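Local coordinates for protein 4-methyl-5(B-hydroxyethyl)-thiazole monophosphate biosynthesis enzyme (PDB 3OT1) that is of unknown function but belongs to the DJ-1/PfpI family and may act in thiazole monophosphate biosynthesis, at residues Ile27-Asp30 with Thr31-Ala35; Val180-Ala183 with Gln184-Ala188; Val107-Ile110 with Cys111-Ala115. All coordinates share one frame; numbering follows the deposited sequence.

Contact 1: Ile27-Asp30 with Thr31-Ala35; sequences IIVD and TLVRA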
loop_
_atom_site.group_PDB
_atom_site.type_symbol
_atom_site.label_atom_id
_atom_site.label_comp_id
_atom_site.label_asym_id
_atom_site.label_seq_id
_atom_site.Cartn_x
_atom_site.Cartn_y
_atom_site.Cartn_z
ATOM N N ILE A 27 1.996 3.436 -0.037
ATOM C CA ILE A 27 0.844 4.035 -0.705
ATOM C C ILE A 27 1.052 5.537 -0.868
ATOM O O ILE A 27 0.797 6.097 -1.939
ATOM C CB ILE A 27 -0.473 3.725 0.024
ATOM C CG1 ILE A 27 -0.839 2.241 -0.112
ATOM C CG2 ILE A 27 -1.623 4.653 -0.486
ATOM C CD1 ILE A 27 -1.939 1.768 0.840
ATOM N N ILE A 28 1.496 6.204 0.187
ATOM C CA ILE A 28 1.740 7.644 0.108
ATOM C C ILE A 28 2.792 7.944 -0.945
ATOM O O ILE A 28 2.571 8.795 -1.809
ATOM C CB ILE A 28 2.151 8.202 1.493
ATOM C CG1 ILE A 28 0.986 8.111 2.489
ATOM C CG2 ILE A 28 2.667 9.629 1.362
ATOM C CD1 ILE A 28 1.386 8.158 3.956
ATOM N N VAL A 29 3.938 7.291 -0.862
ATOM C CA VAL A 29 5.023 7.615 -1.771
ATOM C C VAL A 29 4.618 7.350 -3.227
ATOM O O VAL A 29 4.786 8.188 -4.091
ATOM C CB VAL A 29 6.299 6.820 -1.406
ATOM C CG1 VAL A 29 7.348 6.996 -2.481
ATOM C CG2 VAL A 29 6.835 7.263 -0.028
ATOM N N ASP A 30 4.104 6.153 -3.476
ATOM C CA ASP A 30 3.753 5.724 -4.835
ATOM C C ASP A 30 2.710 6.674 -5.424
ATOM O O ASP A 30 2.864 7.178 -6.539
ATOM C CB ASP A 30 3.271 4.263 -4.757
ATOM C CG ASP A 30 2.933 3.623 -6.062
ATOM O OD1 ASP A 30 2.437 4.259 -6.996
ATOM O OD2 ASP A 30 3.167 2.387 -6.104
ATOM N N THR A 31 1.645 6.937 -4.685
ATOM C CA THR A 31 0.577 7.785 -5.195
ATOM C C THR A 31 1.079 9.179 -5.521
ATOM O O THR A 31 0.734 9.752 -6.560
ATOM C CB THR A 31 -0.616 7.814 -4.214
ATOM O OG1 THR A 31 -1.074 6.471 -4.002
ATOM C CG2 THR A 31 -1.780 8.621 -4.753
ATOM N N LEU A 32 1.908 9.741 -4.656
ATOM C CA LEU A 32 2.443 11.066 -4.940
ATOM C C LEU A 32 3.399 11.064 -6.127
ATOM O O LEU A 32 3.389 12.023 -6.899
ATOM C CB LEU A 32 3.117 11.628 -3.687
ATOM C CG LEU A 32 2.190 11.939 -2.515
ATOM C CD1 LEU A 32 2.980 12.193 -1.231
ATOM C CD2 LEU A 32 1.309 13.117 -2.867
ATOM N N VAL A 33 4.188 10.007 -6.294
ATOM C CA VAL A 33 5.048 9.902 -7.459
ATOM C C VAL A 33 4.214 9.818 -8.754
ATOM O O VAL A 33 4.572 10.400 -9.783
ATOM C CB VAL A 33 6.041 8.725 -7.298
ATOM C CG1 VAL A 33 6.744 8.446 -8.603
ATOM C CG2 VAL A 33 7.047 9.045 -6.188
ATOM N N ARG A 34 3.090 9.125 -8.706
ATOM C CA ARG A 34 2.187 9.053 -9.831
ATOM C C ARG A 34 1.666 10.417 -10.256
ATOM O O ARG A 34 1.305 10.628 -11.419
ATOM C CB ARG A 34 0.995 8.125 -9.541
ATOM C CG ARG A 34 1.365 6.640 -9.520
ATOM C CD ARG A 34 0.231 5.817 -8.951
ATOM N NE ARG A 34 0.479 4.381 -9.044
ATOM C CZ ARG A 34 -0.160 3.513 -9.819
ATOM N NH1 ARG A 34 -1.149 3.890 -10.612
ATOM N NH2 ARG A 34 0.211 2.238 -9.748
ATOM N N ALA A 35 1.572 11.313 -9.281
ATOM C CA ALA A 35 1.110 12.683 -9.489
ATOM C C ALA A 35 2.222 13.626 -9.911
ATOM O O ALA A 35 1.981 14.833 -10.022
ATOM C CB ALA A 35 0.431 13.207 -8.221
#

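Contact 2: Val180-Ala183 with Gln184-Ala188; sequences VELA and QHVAA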
loop_
_atom_site.group_PDB
_atom_site.type_symbol
_atom_site.label_atom_id
_atom_site.label_comp_id
_atom_site.label_asym_id
_atom_site.label_seq_id
_atom_site.Cartn_x
_atom_site.Cartn_y
_atom_site.Cartn_z
ATOM N N VAL A 180 -7.846 19.289 -7.856
ATOM C CA VAL A 180 -8.626 18.069 -7.962
ATOM C C VAL A 180 -8.504 17.431 -9.361
ATOM O O VAL A 180 -8.619 16.216 -9.481
ATOM C CB VAL A 180 -10.096 18.301 -7.533
ATOM C CG1 VAL A 180 -10.862 18.981 -8.635
ATOM C CG2 VAL A 180 -10.744 16.972 -7.091
ATOM N N GLU A 181 -8.261 18.214 -10.409
ATOM C CA GLU A 181 -8.150 17.621 -11.718
ATOM C C GLU A 181 -7.000 16.602 -11.790
ATOM O O GLU A 181 -7.188 15.486 -12.239
ATOM C CB GLU A 181 -8.015 18.724 -12.768
ATOM C CG GLU A 181 -7.914 18.202 -14.178
ATOM C CD GLU A 181 -7.714 19.320 -15.191
ATOM O OE1 GLU A 181 -7.594 20.492 -14.787
ATOM O OE2 GLU A 181 -7.710 19.054 -16.393
ATOM N N LEU A 182 -5.815 16.971 -11.342
ATOM C CA LEU A 182 -4.717 16.029 -11.316
ATOM C C LEU A 182 -5.059 14.840 -10.403
ATOM O O LEU A 182 -4.796 13.682 -10.759
ATOM C CB LEU A 182 -3.439 16.689 -10.845
ATOM C CG LEU A 182 -2.206 15.786 -10.791
ATOM C CD1 LEU A 182 -1.871 15.130 -12.139
ATOM C CD2 LEU A 182 -1.027 16.525 -10.240
ATOM N N ALA A 183 -5.624 15.095 -9.229
ATOM C CA ALA A 183 -5.975 13.999 -8.328
ATOM C C ALA A 183 -6.914 13.008 -9.022
ATOM O O ALA A 183 -6.739 11.805 -8.886
ATOM C CB ALA A 183 -6.584 14.546 -7.040
ATOM N N GLN A 184 -7.897 13.523 -9.763
ATOM C CA GLN A 184 -8.838 12.645 -10.479
ATOM C C GLN A 184 -8.127 11.816 -11.535
ATOM O O GLN A 184 -8.429 10.627 -11.705
ATOM C CB GLN A 184 -9.938 13.454 -11.141
ATOM C CG GLN A 184 -10.887 14.103 -10.166
ATOM C CD GLN A 184 -11.834 15.077 -10.873
ATOM O OE1 GLN A 184 -11.409 15.901 -11.701
ATOM N NE2 GLN A 184 -13.106 14.983 -10.563
ATOM N N HIS A 185 -7.193 12.423 -12.261
ATOM C CA HIS A 185 -6.475 11.712 -13.290
ATOM C C HIS A 185 -5.591 10.635 -12.693
ATOM O O HIS A 185 -5.471 9.560 -13.276
ATOM C CB HIS A 185 -5.654 12.682 -14.150
ATOM C CG HIS A 185 -6.466 13.432 -15.166
ATOM N ND1 HIS A 185 -6.461 13.111 -16.506
ATOM C CD2 HIS A 185 -7.348 14.449 -15.029
ATOM C CE1 HIS A 185 -7.258 13.937 -17.156
ATOM N NE2 HIS A 185 -7.822 14.749 -16.284
ATOM N N VAL A 186 -4.983 10.893 -11.534
ATOM C CA VAL A 186 -4.154 9.905 -10.860
ATOM C C VAL A 186 -5.023 8.789 -10.264
ATOM O O VAL A 186 -4.652 7.612 -10.272
ATOM C CB VAL A 186 -3.270 10.598 -9.789
ATOM C CG1 VAL A 186 -2.568 9.565 -8.878
ATOM C CG2 VAL A 186 -2.273 11.520 -10.476
ATOM N N ALA A 187 -6.190 9.154 -9.751
ATOM C CA ALA A 187 -7.075 8.170 -9.136
ATOM C C ALA A 187 -7.666 7.170 -10.117
ATOM O O ALA A 187 -7.878 6.016 -9.766
ATOM C CB ALA A 187 -8.225 8.877 -8.382
ATOM N N ALA A 188 -7.964 7.584 -11.330
ATOM C CA ALA A 188 -8.737 6.743 -12.229
ATOM C C ALA A 188 -8.098 5.351 -12.429
ATOM O O ALA A 188 -8.781 4.321 -12.280
ATOM C CB ALA A 188 -8.970 7.471 -13.568
HETATM O O HOH W 1 -9.519 16.866 -17.227
#

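Contact 3: Val107-Ile110 with Cys111-Ala115; sequences VAAI and CATPA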
loop_
_atom_site.group_PDB
_atom_site.type_symbol
_atom_site.label_atom_id
_atom_site.label_comp_id
_atom_site.label_asym_id
_atom_site.label_seq_id
_atom_site.Cartn_x
_atom_site.Cartn_y
_atom_site.Cartn_z
ATOM N N VAL A 107 0.877 19.858 6.347
ATOM C CA VAL A 107 1.327 18.708 7.112
ATOM C C VAL A 107 0.188 17.700 7.075
ATOM O O VAL A 107 -0.968 18.041 7.336
ATOM C CB VAL A 107 1.723 19.092 8.534
ATOM C CG1 VAL A 107 2.046 17.825 9.338
ATOM C CG2 VAL A 107 2.903 20.077 8.505
ATOM N N ALA A 108 0.544 16.463 6.725
ATOM C CA ALA A 108 -0.427 15.386 6.560
ATOM C C ALA A 108 0.017 14.215 7.416
ATOM O O ALA A 108 1.193 13.901 7.430
ATOM C CB ALA A 108 -0.485 14.989 5.081
ATOM N N ALA A 109 -0.899 13.576 8.118
ATOM C CA ALA A 109 -0.552 12.440 8.954
ATOM C C ALA A 109 -1.692 11.451 9.047
ATOM O O ALA A 109 -2.858 11.821 9.001
ATOM C CB ALA A 109 -0.161 12.908 10.360
ATOM N N ILE A 110 -1.350 10.176 9.218
ATOM C CA ILE A 110 -2.332 9.115 9.199
ATOM C C ILE A 110 -2.150 8.174 10.377
ATOM O O ILE A 110 -1.060 8.030 10.923
ATOM C CB ILE A 110 -2.270 8.374 7.830
ATOM C CG1 ILE A 110 -3.412 7.370 7.614
ATOM C CG2 ILE A 110 -0.904 7.748 7.598
ATOM C CD1 ILE A 110 -3.570 6.960 6.165
ATOM N N CYS A 111 -3.245 7.474 10.686
ATOM C CA CYS A 111 -3.225 6.344 11.592
ATOM C C CYS A 111 -2.850 6.741 13.031
ATOM O O CYS A 111 -3.503 7.603 13.603
ATOM C CB CYS A 111 -2.290 5.300 10.940
ATOM S SG CYS A 111 -2.026 3.723 11.683
ATOM N N ALA A 112 -1.843 6.114 13.628
ATOM C CA ALA A 112 -1.489 6.412 15.011
ATOM C C ALA A 112 -0.871 7.794 15.190
ATOM O O ALA A 112 -0.831 8.318 16.300
ATOM C CB ALA A 112 -0.534 5.335 15.571
ATOM N N THR A 113 -0.311 8.360 14.131
ATOM C CA THR A 113 0.521 9.536 14.279
ATOM C C THR A 113 -0.187 10.766 14.845
ATOM O O THR A 113 0.371 11.420 15.697
ATOM C CB THR A 113 1.278 9.780 12.967
ATOM O OG1 THR A 113 2.193 8.688 12.813
ATOM C CG2 THR A 113 2.016 11.087 12.978
ATOM N N PRO A 114 -1.405 11.088 14.388
ATOM C CA PRO A 114 -2.043 12.288 14.989
ATOM C C PRO A 114 -2.246 12.115 16.499
ATOM O O PRO A 114 -2.194 13.108 17.228
ATOM C CB PRO A 114 -3.370 12.402 14.232
ATOM C CG PRO A 114 -3.065 11.770 12.872
ATOM C CD PRO A 114 -2.171 10.597 13.240
ATOM N N ALA A 115 -2.505 10.895 16.963
ATOM C CA ALA A 115 -2.684 10.616 18.398
ATOM C C ALA A 115 -1.357 10.599 19.154
ATOM O O ALA A 115 -1.182 11.318 20.147
ATOM C CB ALA A 115 -3.423 9.302 18.574
#

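Contact 1: Ile27-Asp30 with Thr31-Ala35
Arg34 folds back over one helical turn to reach Asp30, and its side chain can be traced atom by atom. Arg34 CB passes 3.7 Å from Asp30 O, the carbonyl that also accepts the Arg34 backbone N-H. CG then slides along the same oxygen, with Arg34 CG 3.4 Å from Asp30 O. From there the chain runs extended, and Arg34 CD comes up beside the carboxylate, 3.3 Å from Asp30 OD1. Arg34 NE makes the salt bridge, at 2.8 Å from Asp30 OD1, on the syn side of the carboxylate. That oxygen sits at the edge of the guanidinium, 5° out of its plane, and the carboxylate and guanidinium planes are tilted 27° apart. Beyond it, Arg34 NH2 forms a second salt bridge with an acidic side chain of a neighbouring subunit. Asp30 meets the arginine because its CG stands opposite the backbone N (chi1 -177°), beside the carbonyl carbon.

One turn back, Thr31 OG1 donates to Ile27 O at 2.8 Å, while Thr31 N approaches that oxygen from the opposite face of its plane at 3.0 Å. Apolar branches line other flanks of helix 22-34: Ile28 CG2 rests 3.7 Å from Leu32 CD1, and Val29 is followed by Val33, both packed on Val39 of the next strand of the beta-alpha-beta unit. Chemically, Ile27 O is gripped twice, which ties down the threonine hydroxyl. Acidic and basic groups of the neighbouring subunit both come close; acidic ones lie near Asp30 OD2, and Arg34 probably helps to balance that negative charge.

Contact 2: Val180-Ala183 with Gln184-Ala188
His185 and Glu181 present the two flat groups that meet here, an imidazole and a carboxylate whose planes are 49° apart, and the evidence places the main contacts at the ring edge rather than on a face. Glu181 O lies near the ring plane, 3.0 Å from His185 CD2, as a close approach of a ring C-H to a backbone carbonyl. A water also lies in the ring plane, 2.9 Å from His185 NE2. That water donates to the carboxylate, at 3.0 Å from Glu181 OE2, and so bridges the two residues, whose side chains run alongside each other in the same direction. Glu181 CG, placed anti to the backbone N (chi1 -179°), lies 3.9 Å from His185 CD2, and the extended chain beyond it carries the carboxylate to the water.

The remaining flat group, the Gln184 amide, is held elsewhere: NE2 is hydrogen-bonded to Ser201 OG on helix 194-201. Gln184 CG stays near the helix, 3.2 Å from Val180 O, which accepts the Gln184 backbone N-H in the first of five regular i to i+4 bonds. On another flank Leu182 CD1 touches Val186 CG2 at 4.0 Å. Val186 has CG2 opposite its carbonyl carbon, with CG1 at chi1 170°, and this turns the CG2 methyl back toward Leu182. Ala183 and Ala187 form the buried flank, both touching helices 166-178 and 194-201.

Helix 180-187 is thus amphipathic, largely apolar toward its neighbours apart from the Gln184 to Ser201 bond, and polar where Glu181 and His185 stand. With Glu181 OE2 4.3 Å from His185 NE2, the carboxylate would probably favour a protonated imidazole; the two groups do not touch directly but are joined by the water.

Contact 3: Val107-Ile110 with Cys111-Ala115
Ile110 and Cys111 meet at a nucleophile elbow, the sharp strand-turn-helix corner of the DJ-1 superfamily, in which a cysteine at this position is probably the reactive residue, as in relatives. The tight part is the corner itself. Cys111 takes phi 65° and psi -126°, the hallmark of the second residue in a type II' turn and a strained combination for a residue with a side chain. In consequence Cys111 CB lies 3.0 Å from Ile110 O. Ile110 CG1 adds a looser apolar touch, 4.1 Å from Cys111 CB. With SG opposite the backbone N (chi1 -177°), the sulfur is carried beyond the corner, where it finds a hydrogen-bond partner outside the two segments.

The inner side is looser, though still buried. The bond closing the turn, from Thr113 N to Ile110 O, is weak at 3.3 Å. Ala109 CB faces the start of helix 113-119, 3.9 Å from Thr113 CG2 and 4.0 Å from Pro114 CG, so plain van der Waals packing joins strand to helix here. The threonine hydroxyl turns elsewhere: Thr113 OG1 is hydrogen-bonded to the backbone oxygen of Pro78.

In the fold
Contacts 1 and 2 are direct neighbours, with centres about 12 Å apart, and they touch near Ala35, at the C-terminal end of its helical stretch: Val186 CG2 packs 3.7 Å from Ala35 CA, and Leu182 CD2 lies 3.5 Å from Ala35 O. Contact 3 lies nearer the middle of the chain. Its centre is about 17 Å from that of contact 1, yet their nearest atoms come within about 4 Å without touching; contact 2 is well separated from it, centres about 23 Å and nearest atoms about 14 Å apart. Helix 166-178 connects all three: Phe169 packs on Ile28 and Ile110, while Ile174 meets Thr31 and Ala183. The probable active-site cysteine belongs to contact 3, whereas contact 1 faces a neighbouring subunit.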